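Local coordinates for protein EIAV protease (Equine infectious anemia virus, PDB 1FMB) that probably cleaves the viral polyproteins as a dimeric aspartic protease of the retroviral family, here in complex with the inhibitor HBY-793, at residues A[14-19]-A[39-44]; A[31-36]-A[86-91]; A[61-66]-A[80-85]; A[74-79]-A[96-101]. The protein carries 1 engineered substitution. One frame throughout, in Å; residues are numbered along the deposited sequence. Where two conformers were deposited one is given.

Contact 1: residues A[14-19]-A[39-44]; sequences LINDTP and NRLKYR
Thr18 OG1 and Lys42 N form the tight centre of this contact. The amide of Lys42 donates to the hydroxyl over 3.0 Å, and the bond is fairly straight at 164°. The same OG1 gives its own proton to Asn16 O, also at 3.0 Å, so two bonds grip it. Thr18 keeps OG1 anti to its carbonyl carbon (chi1 -51°), which sets the oxygen beside the backbone N and turns it to the loop 41-44. Next to it, Leu41 pushes CD2 to within 3.7 Å of Ile15 O and also meets Ile15 CG2. Asn16 ND2 donates to Tyr43 O at 3.0 Å, coming from above the carbonyl plane. The other end of that amide, OD1, accepts from Thr68 N on strand 58-71.

Residues Ile15 to Thr18 make a type I' beta turn, which joins strands 10-15 and 18-24 in a hairpin. The loop that follows helix 35-40 lies against this turn.

The outer side is looser. Lys42 slides past Thr18, and its CD lies 3.5 Å from Asp17 O. Past CD the chain bends, and NZ stays 4.1 Å from Asp17 OD2, beyond a salt bridge. Asp17 OD2 also lies at the edge of the Tyr43 ring, near its plane. Farther along, one water links Pro19 O to Arg40 NH2, lying in the plane of the guanidinium at its edge.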
# COMPACT_ATOMS: atom_id res chain seq x y z
N LEU A 14 13.77 -3.72 -14.02
CA LEU A 14 14.62 -2.77 -14.78
C LEU A 14 13.68 -1.65 -15.25
O LEU A 14 12.68 -1.96 -15.84
CB LEU A 14 15.26 -3.38 -16.06
CG LEU A 14 16.37 -4.41 -15.70
CD1 LEU A 14 16.76 -5.28 -16.89
CD2 LEU A 14 17.61 -3.71 -15.18
N ILE A 15 13.96 -0.37 -14.91
CA ILE A 15 13.14 0.70 -15.43
C ILE A 15 14.09 1.47 -16.35
O ILE A 15 15.17 1.91 -15.87
CB ILE A 15 12.62 1.58 -14.27
CG1 ILE A 15 11.78 0.64 -13.41
CG2 ILE A 15 11.86 2.76 -14.91
CD1 ILE A 15 11.16 1.10 -12.10
N ASN A 16 13.79 1.66 -17.59
CA ASN A 16 14.66 2.37 -18.55
C ASN A 16 16.10 1.85 -18.37
O ASN A 16 17.07 2.57 -18.15
CB ASN A 16 14.66 3.89 -18.37
CG ASN A 16 13.33 4.51 -18.79
OD1 ASN A 16 12.43 3.75 -19.17
ND2 ASN A 16 13.18 5.83 -18.77
N ASP A 17 16.23 0.54 -18.41
CA ASP A 17 17.51 -0.15 -18.29
C ASP A 17 18.32 -0.02 -17.01
O ASP A 17 19.53 -0.22 -16.98
CB ASP A 17 18.54 0.51 -19.24
CG ASP A 17 18.45 -0.21 -20.57
OD1 ASP A 17 17.37 -0.76 -20.82
OD2 ASP A 17 19.49 -0.18 -21.26
N THR A 18 17.70 0.35 -15.92
CA THR A 18 18.40 0.57 -14.67
C THR A 18 17.73 -0.31 -13.63
O THR A 18 16.51 -0.18 -13.47
CB THR A 18 17.99 2.02 -14.28
OG1 THR A 18 18.24 2.88 -15.43
CG2 THR A 18 18.74 2.53 -13.10
N PRO A 19 18.49 -1.18 -13.00
CA PRO A 19 17.96 -2.08 -11.96
C PRO A 19 17.57 -1.26 -10.73
O PRO A 19 18.38 -0.47 -10.18
CB PRO A 19 19.03 -3.15 -11.82
CG PRO A 19 20.30 -2.43 -12.21
CD PRO A 19 19.92 -1.37 -13.22
N ASN A 39 16.42 10.56 -11.33
CA ASN A 39 17.72 11.18 -11.60
C ASN A 39 18.84 10.20 -11.87
O ASN A 39 19.88 10.56 -12.41
CB ASN A 39 18.16 12.05 -10.43
CG ASN A 39 17.27 13.28 -10.32
OD1 ASN A 39 17.19 13.87 -9.24
ND2 ASN A 39 16.60 13.74 -11.35
N ARG A 40 18.68 8.95 -11.48
CA ARG A 40 19.66 7.90 -11.68
C ARG A 40 19.35 7.03 -12.90
O ARG A 40 20.18 6.18 -13.21
CB ARG A 40 19.59 6.93 -10.48
CG ARG A 40 20.55 7.12 -9.33
CD ARG A 40 20.09 6.32 -8.11
NE ARG A 40 20.10 4.87 -8.28
CZ ARG A 40 19.87 4.00 -7.31
NH1 ARG A 40 19.66 4.36 -6.04
NH2 ARG A 40 19.89 2.69 -7.53
N LEU A 41 18.20 7.19 -13.57
CA LEU A 41 17.90 6.36 -14.71
C LEU A 41 18.94 6.56 -15.81
O LEU A 41 19.38 7.68 -16.07
CB LEU A 41 16.49 6.69 -15.24
CG LEU A 41 15.31 6.43 -14.30
CD1 LEU A 41 14.04 6.78 -15.04
CD2 LEU A 41 15.16 4.98 -13.78
N LYS A 42 19.28 5.51 -16.53
CA LYS A 42 20.28 5.61 -17.64
C LYS A 42 19.68 6.44 -18.75
O LYS A 42 20.41 7.23 -19.36
CB LYS A 42 20.59 4.16 -18.10
CG LYS A 42 21.09 3.46 -16.83
CD LYS A 42 21.98 2.25 -16.93
CE LYS A 42 22.92 2.26 -18.13
NZ LYS A 42 22.19 2.34 -19.43
N TYR A 43 18.36 6.36 -18.96
CA TYR A 43 17.72 7.15 -19.99
C TYR A 43 16.44 7.74 -19.37
O TYR A 43 15.92 6.95 -18.60
CB TYR A 43 17.22 6.31 -21.18
CG TYR A 43 18.32 5.50 -21.81
CD1 TYR A 43 19.27 6.21 -22.57
CD2 TYR A 43 18.44 4.13 -21.70
CE1 TYR A 43 20.32 5.59 -23.22
CE2 TYR A 43 19.49 3.49 -22.36
CZ TYR A 43 20.41 4.21 -23.10
OH TYR A 43 21.44 3.54 -23.72
N ARG A 44 16.07 8.93 -19.77
CA ARG A 44 14.83 9.54 -19.26
C ARG A 44 14.08 10.15 -20.43
O ARG A 44 14.73 10.71 -21.32
CB ARG A 44 15.20 10.73 -18.35
CG ARG A 44 15.38 10.34 -16.91
CD ARG A 44 16.01 11.49 -16.12
NE ARG A 44 17.30 11.78 -16.76
CZ ARG A 44 18.35 11.01 -16.50
NH1 ARG A 44 18.24 10.22 -15.43
NH2 ARG A 44 19.43 11.14 -17.27
O HOH W 1 20.71 1.07 -10.07

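Contact 2: residues A[31-36]-A[86-91]; sequences SVLTTA and PVTILG. With HYB ([2-(2-methyl-propane-2-sulfonylmethyl)-3-naphthalen-1-yl-propionyl-valinyl]-phenylalaninol), chain B.
Val32 and Ile89 face each other as an antiparallel hydrogen-bonded pair. Val32 N donates to Ile89 O at 2.9 Å. Ile89 N returns a bond to Val32 O, also at 2.9 Å and straighter, at 165°. This is a single bridge. On both sides of it a hydroxyl takes over from the backbone carbonyl. Thr88 OG1 accepts from Thr34 N at 3.2 Å in a nearly straight bond of 172°. Ser31 OG accepts from Gly91 N at 2.9 Å. Ser31 holds OG anti to its carbonyl carbon, beside its own backbone N (chi1 -68°), and this puts the oxygen in front of the Gly91 amide. Leu33 and Thr88 lie side by side and point the same way, with Leu33 CD1 near OG1.

The segments lie in the buried core of the retroviral aspartic protease fold. Each leads into a helix, 35-40 and 92-97, and Ile89 lines the ligand pocket. Gly91 is the N-cap residue of the second helix, and Thr34 that of the first, its OG1 bonding His37 N.

A second shell fixes the hydroxyls. Ser31 OG also bonds Asp93 OD1, and Thr88 OG1 bonds His37 ND1. On the pocket side, Ile89 reaches the inhibitor with its tip, CD1 lying 3.9 Å from HYB C18. Pro86 also approaches the phenyl ring of the inhibitor, but too closely in the model to be trusted. The inhibitor also bonds Asp25 of this chain and Asp29 of the second subunit.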
# COMPACT_ATOMS: atom_id res chain seq x y z
N SER A 31 1.54 3.84 -9.91
CA SER A 31 2.98 3.63 -9.60
C SER A 31 3.75 4.96 -9.55
O SER A 31 3.49 5.83 -10.38
CB SER A 31 3.48 2.78 -10.72
OG SER A 31 2.92 1.46 -10.69
N VAL A 32 4.72 5.06 -8.66
CA VAL A 32 5.47 6.30 -8.48
C VAL A 32 6.96 6.03 -8.31
O VAL A 32 7.43 5.23 -7.53
CB VAL A 32 4.98 6.94 -7.14
CG1 VAL A 32 5.59 8.36 -7.01
CG2 VAL A 32 3.46 7.11 -7.20
N LEU A 33 7.72 6.75 -9.09
CA LEU A 33 9.20 6.67 -8.99
C LEU A 33 9.59 7.85 -8.08
O LEU A 33 9.10 9.00 -8.22
CB LEU A 33 9.54 6.94 -10.44
CG LEU A 33 10.89 6.78 -11.08
CD1 LEU A 33 11.38 5.34 -10.81
CD2 LEU A 33 10.73 7.10 -12.56
N THR A 34 10.55 7.53 -7.21
CA THR A 34 11.08 8.62 -6.36
C THR A 34 11.92 9.52 -7.27
O THR A 34 12.47 9.15 -8.31
CB THR A 34 11.93 8.15 -5.18
OG1 THR A 34 13.19 7.57 -5.64
CG2 THR A 34 11.34 7.07 -4.31
N THR A 35 12.03 10.81 -6.97
CA THR A 35 12.85 11.70 -7.78
C THR A 35 14.34 11.28 -7.83
O THR A 35 14.94 11.51 -8.91
CB THR A 35 12.80 13.08 -7.09
OG1 THR A 35 11.42 13.47 -6.98
CG2 THR A 35 13.62 14.09 -7.88
N ALA A 36 14.90 10.73 -6.77
CA ALA A 36 16.28 10.28 -6.65
C ALA A 36 16.44 9.14 -7.67
O ALA A 36 17.44 9.16 -8.38
CB ALA A 36 16.68 9.73 -5.30
N PRO A 86 9.72 8.38 -0.22
CA PRO A 86 10.85 7.60 0.25
C PRO A 86 11.15 6.35 -0.54
O PRO A 86 12.25 5.84 -0.36
CB PRO A 86 10.35 7.13 1.65
CG PRO A 86 9.34 8.17 1.97
CD PRO A 86 8.58 8.41 0.69
N VAL A 87 10.18 5.85 -1.33
CA VAL A 87 10.55 4.58 -2.01
C VAL A 87 9.85 4.49 -3.35
O VAL A 87 8.86 5.21 -3.51
CB VAL A 87 10.07 3.45 -1.06
CG1 VAL A 87 8.57 3.52 -0.81
CG2 VAL A 87 10.40 2.05 -1.52
N THR A 88 10.34 3.69 -4.30
CA THR A 88 9.64 3.64 -5.60
C THR A 88 8.64 2.48 -5.44
O THR A 88 8.96 1.45 -4.85
CB THR A 88 10.66 3.26 -6.68
OG1 THR A 88 11.37 4.48 -6.97
CG2 THR A 88 9.93 2.76 -7.93
N ILE A 89 7.45 2.82 -5.90
CA ILE A 89 6.28 1.93 -5.79
C ILE A 89 5.66 1.52 -7.09
O ILE A 89 5.37 2.29 -8.00
CB ILE A 89 5.24 2.80 -4.99
CG1 ILE A 89 5.77 3.14 -3.60
CG2 ILE A 89 3.82 2.19 -4.94
CD1 ILE A 89 4.85 3.98 -2.78
N LEU A 90 5.46 0.21 -7.22
CA LEU A 90 4.73 -0.35 -8.32
C LEU A 90 3.31 -0.57 -7.69
O LEU A 90 3.10 -1.38 -6.76
CB LEU A 90 5.31 -1.72 -8.71
CG LEU A 90 6.10 -1.71 -10.01
CD1 LEU A 90 6.90 -0.45 -10.25
CD2 LEU A 90 6.92 -2.98 -10.16
N GLY A 91 2.34 0.19 -8.20
CA GLY A 91 0.97 0.07 -7.70
C GLY A 91 0.17 -0.86 -8.64
O GLY A 91 0.70 -1.47 -9.57
S1 HYB B . 5.42 3.51 9.25
O2 HYB B . 6.12 4.76 9.21
O3 HYB B . 3.99 3.54 9.28
C4 HYB B . 9.92 5.39 4.94
C5 HYB B . 8.87 5.81 5.69
C6 HYB B . 7.70 4.97 5.85
C7 HYB B . 7.65 3.76 5.26
C8 HYB B . 8.79 3.26 4.41
C9 HYB B . 9.90 4.11 4.29
C10 HYB B . 11.03 3.69 3.52
C11 HYB B . 11.01 2.47 2.88
C12 HYB B . 9.87 1.62 3.00
C13 HYB B . 8.78 2.02 3.76
O14 HYB B . 2.40 1.70 0.59
C15 HYB B . 1.63 2.96 0.46
N16 HYB B . 2.34 3.42 2.74
C17 HYB B . 2.38 3.97 1.37
C18 HYB B . 3.86 4.12 0.97
C19 HYB B . 4.69 5.26 1.53
C20 HYB B . 5.52 5.13 2.65
C21 HYB B . 6.33 6.17 3.13
C22 HYB B . 6.29 7.40 2.47
C23 HYB B . 5.49 7.56 1.34
C24 HYB B . 4.69 6.50 0.88
N25 HYB B . 3.28 3.59 5.64
C26 HYB B . 1.90 3.30 5.16
C27 HYB B . 1.81 4.12 3.81
O28 HYB B . 1.27 5.20 3.68
C29 HYB B . 0.79 3.67 6.17
C30 HYB B . -0.60 3.67 5.50
C31 HYB B . 0.88 2.65 7.33
C32 HYB B . 4.13 2.66 6.12
O33 HYB B . 3.85 1.45 6.18
C34 HYB B . 5.53 3.18 6.51
C35 HYB B . 6.46 2.79 5.33
C36 HYB B . 6.05 2.58 7.86
C37 HYB B . 5.16 1.26 10.89
C38 HYB B . 5.94 2.59 10.75
C39 HYB B . 5.53 3.48 11.94
C40 HYB B . 7.47 2.37 10.73

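Contact 3: residues A[61-66]-A[80-85]; sequences ETFSTP and MLVADI
The Phe63 ring lies over Val82 and presents one face to it. Val82 CB sits 3.6 Å from the ring centroid and 17° off the ring normal, a CH-pi contact. The two methyls spread under different parts of the rim. CG2 comes to 3.4 Å from Phe63 CE1, while CG1 lies beneath CZ and CE2. The ring folds over its neighbour because Phe63 CG stands between its backbone N and carbonyl carbon (chi1 52°). Thr65 CG2 also meets Val82 CG2, at 3.6 Å. Phe63, Val82, Thr65 and Met80 all start from one face of the sheet, though the end of Met80 leads away from strand 63-66.

On the other face, Leu81 CD2 packs against Ser64 CB at 3.8 Å. Next along, Thr62 CG2 meets Ala83 CB.

The backbones run antiparallel. Phe63 with Val82 and Thr65 with Met80 are hydrogen-bonded pairs, and Ser64 with Leu81 is the non-hydrogen-bonded pair between them. Val82 N reaches Phe63 O over a short 2.7 Å, whereas Phe63 N to Val82 O is longer, at 3.3 Å. A water then joins Glu61 O to Asp84 N.

The pair is part of the long hairpin of strands 58-71 and 74-83. Helix 35-40 covers the Phe63 face, where Tyr38 meets the ring edge-to-face. Lys47, outside that helix, makes a cation-pi contact with Phe63. Leu81, on the other face, touches Ile53 of strand 53-55, as does Thr62. Strand 32-34 runs beside strand 74-83 as its parallel neighbour.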
# COMPACT_ATOMS: atom_id res chain seq x y z
N GLU A 61 2.95 17.01 -4.97
CA GLU A 61 2.98 17.28 -6.40
C GLU A 61 3.70 16.19 -7.18
O GLU A 61 4.57 15.55 -6.65
CB GLU A 61 3.74 18.60 -6.71
CG GLU A 61 2.76 19.75 -6.46
CD GLU A 61 3.38 21.14 -6.48
OE1 GLU A 61 4.29 21.41 -7.32
OE2 GLU A 61 2.90 21.96 -5.65
N THR A 62 3.26 15.97 -8.40
CA THR A 62 3.94 14.96 -9.20
C THR A 62 4.17 15.44 -10.63
O THR A 62 3.52 16.43 -11.02
CB THR A 62 2.96 13.79 -9.39
OG1 THR A 62 1.66 14.17 -9.87
CG2 THR A 62 2.89 13.05 -8.07
N PHE A 63 5.04 14.72 -11.33
CA PHE A 63 5.11 14.96 -12.78
C PHE A 63 5.05 13.52 -13.36
O PHE A 63 5.30 12.62 -12.56
CB PHE A 63 6.29 15.63 -13.38
CG PHE A 63 7.66 15.17 -13.13
CD1 PHE A 63 8.25 14.23 -13.96
CD2 PHE A 63 8.35 15.74 -12.08
CE1 PHE A 63 9.58 13.88 -13.72
CE2 PHE A 63 9.67 15.37 -11.82
CZ PHE A 63 10.27 14.43 -12.65
N SER A 64 4.66 13.32 -14.59
CA SER A 64 4.64 11.96 -15.15
C SER A 64 5.80 11.88 -16.17
O SER A 64 6.22 12.88 -16.76
CB SER A 64 3.31 11.51 -15.68
OG SER A 64 2.91 12.20 -16.80
N THR A 65 6.23 10.65 -16.44
CA THR A 65 7.35 10.45 -17.39
C THR A 65 7.24 9.09 -18.04
O THR A 65 6.80 8.14 -17.37
CB THR A 65 8.67 10.63 -16.63
OG1 THR A 65 9.77 10.77 -17.55
CG2 THR A 65 9.08 9.51 -15.65
N PRO A 66 7.57 8.90 -19.31
CA PRO A 66 7.45 7.64 -20.03
C PRO A 66 8.58 6.71 -19.63
O PRO A 66 9.75 7.09 -19.40
CB PRO A 66 7.43 8.00 -21.54
CG PRO A 66 7.97 9.39 -21.61
CD PRO A 66 8.07 9.95 -20.21
N MET A 80 4.93 6.70 -15.56
CA MET A 80 5.00 6.53 -14.13
C MET A 80 5.02 7.96 -13.55
O MET A 80 5.59 8.84 -14.20
CB MET A 80 6.32 5.93 -13.67
CG MET A 80 6.20 4.42 -13.54
SD MET A 80 7.71 3.65 -12.95
CE MET A 80 7.58 3.50 -11.15
N LEU A 81 4.43 8.14 -12.39
CA LEU A 81 4.53 9.47 -11.78
C LEU A 81 5.88 9.58 -11.09
O LEU A 81 6.57 8.56 -10.80
CB LEU A 81 3.46 9.62 -10.68
CG LEU A 81 2.03 9.41 -11.21
CD1 LEU A 81 1.02 9.61 -10.09
CD2 LEU A 81 1.77 10.38 -12.35
N VAL A 82 6.40 10.78 -10.85
CA VAL A 82 7.67 11.02 -10.15
C VAL A 82 7.38 11.94 -8.95
O VAL A 82 6.67 12.97 -9.08
CB VAL A 82 8.73 11.66 -11.07
CG1 VAL A 82 9.99 11.82 -10.25
CG2 VAL A 82 8.92 10.81 -12.33
N ALA A 83 7.81 11.61 -7.74
CA ALA A 83 7.51 12.47 -6.57
C ALA A 83 8.53 12.33 -5.48
O ALA A 83 9.28 11.32 -5.44
CB ALA A 83 6.08 12.14 -6.07
N ASP A 84 8.68 13.37 -4.58
CA ASP A 84 9.70 13.17 -3.55
C ASP A 84 9.17 12.29 -2.42
O ASP A 84 8.82 12.81 -1.35
CB ASP A 84 10.03 14.52 -2.89
CG ASP A 84 10.93 15.32 -3.81
OD1 ASP A 84 11.80 14.73 -4.47
OD2 ASP A 84 10.78 16.56 -3.87
N ILE A 85 9.08 10.99 -2.64
CA ILE A 85 8.61 10.03 -1.67
C ILE A 85 9.79 9.13 -1.31
O ILE A 85 10.77 9.14 -2.03
CB ILE A 85 7.36 9.28 -2.12
CG1 ILE A 85 7.56 8.47 -3.40
CG2 ILE A 85 6.27 10.33 -2.37
CD1 ILE A 85 6.50 7.37 -3.58
O HOH W 2 7.08 15.67 -5.08

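Contact 4: residues A[74-79]-A[96-101]; sequences RHIKTR and QDLGAK
Arg74 reaches across to the end of helix 92-97 and lays its side chain over Leu98. From CB, which points toward the helix end, the chain bends at chi2 and chi3. CD is the first atom to touch, 3.7 Å from Leu98 CD2. NE follows with a weak hydrogen bond to Asp97 O, 3.3 Å long and bent to 137°. A water bridges the same two atoms: it accepts from NE in the guanidinium plane and donates to Asp97 O at 2.6 Å. At the tip, the guanidinium turns one face to Leu98 O, which lies 3.5 Å above the plane over its centre. NH1 comes to 3.6 Å from that oxygen, which accepts from Lys72 NZ. NH2 lies 3.8 Å from Asp97 O.

Ile76, two residues on, points the same way. Its CD1 touches both Leu98 CD2, at 3.7 Å, and Asp97 CB, at 4.0 Å.

Gly99 leaves helical geometry with positive phi (85°) in a Schellman motif, its N bonding Gln96 O. The contact joins the start of strand 74-83 to the C-terminal end of helix 92-97. Strand 58-71 flanks it through Lys71, which touches Leu98. Just beyond, Lys101 enters a strand that pairs antiparallel with one of the second subunit.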
# COMPACT_ATOMS: atom_id res chain seq x y z
N ARG A 74 8.54 -9.65 -19.34
CA ARG A 74 7.57 -8.78 -19.97
C ARG A 74 8.26 -7.45 -20.30
O ARG A 74 9.31 -7.09 -19.77
CB ARG A 74 6.34 -8.46 -19.13
CG ARG A 74 5.40 -9.67 -19.04
CD ARG A 74 4.83 -9.74 -17.63
NE ARG A 74 3.39 -9.99 -17.74
CZ ARG A 74 2.88 -11.18 -17.49
NH1 ARG A 74 3.69 -12.07 -16.93
NH2 ARG A 74 1.61 -11.41 -17.74
N HIS A 75 7.65 -6.73 -21.22
CA HIS A 75 8.22 -5.44 -21.63
C HIS A 75 7.07 -4.44 -21.52
O HIS A 75 6.22 -4.51 -22.41
CB HIS A 75 8.61 -5.59 -23.10
CG HIS A 75 9.60 -4.54 -23.47
ND1 HIS A 75 10.96 -4.79 -23.39
CD2 HIS A 75 9.44 -3.27 -23.90
CE1 HIS A 75 11.60 -3.70 -23.77
NE2 HIS A 75 10.71 -2.76 -24.09
N ILE A 76 6.99 -3.65 -20.45
CA ILE A 76 5.83 -2.76 -20.36
C ILE A 76 6.24 -1.32 -20.65
O ILE A 76 7.24 -0.86 -20.11
CB ILE A 76 5.27 -2.92 -18.94
CG1 ILE A 76 4.52 -4.26 -18.89
CG2 ILE A 76 4.33 -1.80 -18.54
CD1 ILE A 76 4.84 -4.94 -17.58
N LYS A 77 5.47 -0.68 -21.51
CA LYS A 77 5.80 0.69 -21.89
C LYS A 77 4.64 1.50 -21.30
O LYS A 77 3.47 1.27 -21.64
CB LYS A 77 5.70 0.84 -23.40
CG LYS A 77 6.85 1.32 -24.22
CD LYS A 77 7.53 0.03 -24.71
CE LYS A 77 8.51 0.27 -25.85
NZ LYS A 77 9.66 1.16 -25.50
N THR A 78 4.94 2.37 -20.35
CA THR A 78 3.84 3.12 -19.76
C THR A 78 4.36 4.43 -19.18
O THR A 78 5.47 4.83 -19.53
CB THR A 78 3.22 2.22 -18.68
OG1 THR A 78 2.04 2.88 -18.20
CG2 THR A 78 4.20 1.91 -17.57
N ARG A 79 3.55 5.16 -18.43
CA ARG A 79 3.97 6.38 -17.81
C ARG A 79 4.00 6.12 -16.30
O ARG A 79 3.17 5.33 -15.80
CB ARG A 79 3.08 7.58 -18.05
CG ARG A 79 3.46 8.22 -19.38
CD ARG A 79 3.54 9.72 -19.19
NE ARG A 79 3.05 10.42 -20.37
CZ ARG A 79 2.18 11.43 -20.24
NH1 ARG A 79 1.70 11.85 -19.08
NH2 ARG A 79 1.77 12.03 -21.36
N GLN A 96 -1.16 -5.22 -12.27
CA GLN A 96 -2.16 -5.85 -13.13
C GLN A 96 -1.48 -6.27 -14.43
O GLN A 96 -1.63 -7.41 -14.93
CB GLN A 96 -3.32 -4.89 -13.40
CG GLN A 96 -4.46 -5.48 -14.19
CD GLN A 96 -5.61 -4.52 -14.46
OE1 GLN A 96 -5.64 -3.41 -13.93
NE2 GLN A 96 -6.57 -4.92 -15.29
N ASP A 97 -0.66 -5.38 -14.96
CA ASP A 97 0.10 -5.66 -16.18
C ASP A 97 1.01 -6.88 -15.99
O ASP A 97 1.11 -7.72 -16.88
CB ASP A 97 1.02 -4.51 -16.61
CG ASP A 97 0.20 -3.38 -17.19
OD1 ASP A 97 -0.88 -3.73 -17.74
OD2 ASP A 97 0.55 -2.18 -17.11
N LEU A 98 1.70 -7.01 -14.87
CA LEU A 98 2.58 -8.09 -14.58
C LEU A 98 1.80 -9.35 -14.17
O LEU A 98 2.49 -10.38 -14.02
CB LEU A 98 3.61 -7.85 -13.45
CG LEU A 98 4.65 -6.77 -13.82
CD1 LEU A 98 5.46 -6.32 -12.63
CD2 LEU A 98 5.59 -7.31 -14.89
N GLY A 99 0.51 -9.36 -13.97
CA GLY A 99 -0.16 -10.59 -13.58
C GLY A 99 -0.10 -10.82 -12.09
O GLY A 99 -0.36 -11.93 -11.66
N ALA A 100 0.23 -9.85 -11.22
CA ALA A 100 0.31 -10.08 -9.78
C ALA A 100 -1.09 -10.28 -9.20
O ALA A 100 -2.06 -9.81 -9.77
CB ALA A 100 0.85 -8.85 -9.04
N LYS A 101 -1.21 -11.06 -8.16
CA LYS A 101 -2.56 -11.24 -7.59
C LYS A 101 -2.40 -11.31 -6.08
O LYS A 101 -1.40 -11.79 -5.56
CB LYS A 101 -3.22 -12.49 -8.16
CG LYS A 101 -2.47 -13.74 -7.73
CD LYS A 101 -3.09 -15.03 -8.25
CE LYS A 101 -3.30 -14.92 -9.75
NZ LYS A 101 -3.48 -16.28 -10.33
O HOH W 3 2.07 -7.89 -19.25

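From the N terminus, contact 1 closes first: it brings the loop after helix 35-40 back to the 15-18 turn. Contact 2 opens before contact 1 has closed, so the two cross, and Leu41 meets Leu33 where they touch. Contact 2 spans the longest loop, from strand 32-34 to strand 89-90 beside the inhibitor. Contact 3 is nested inside that loop and closes the 58-71/74-83 hairpin. Leu33 N probably bonds Leu81 O between contacts 2 and 3. Contact 4 crosses both and follows contact 1 in series. All four reach one sheet; contacts 1 and 2 involve helix 35-40 and contact 4 involves helix 92-97, while contact 3 joins strands alone.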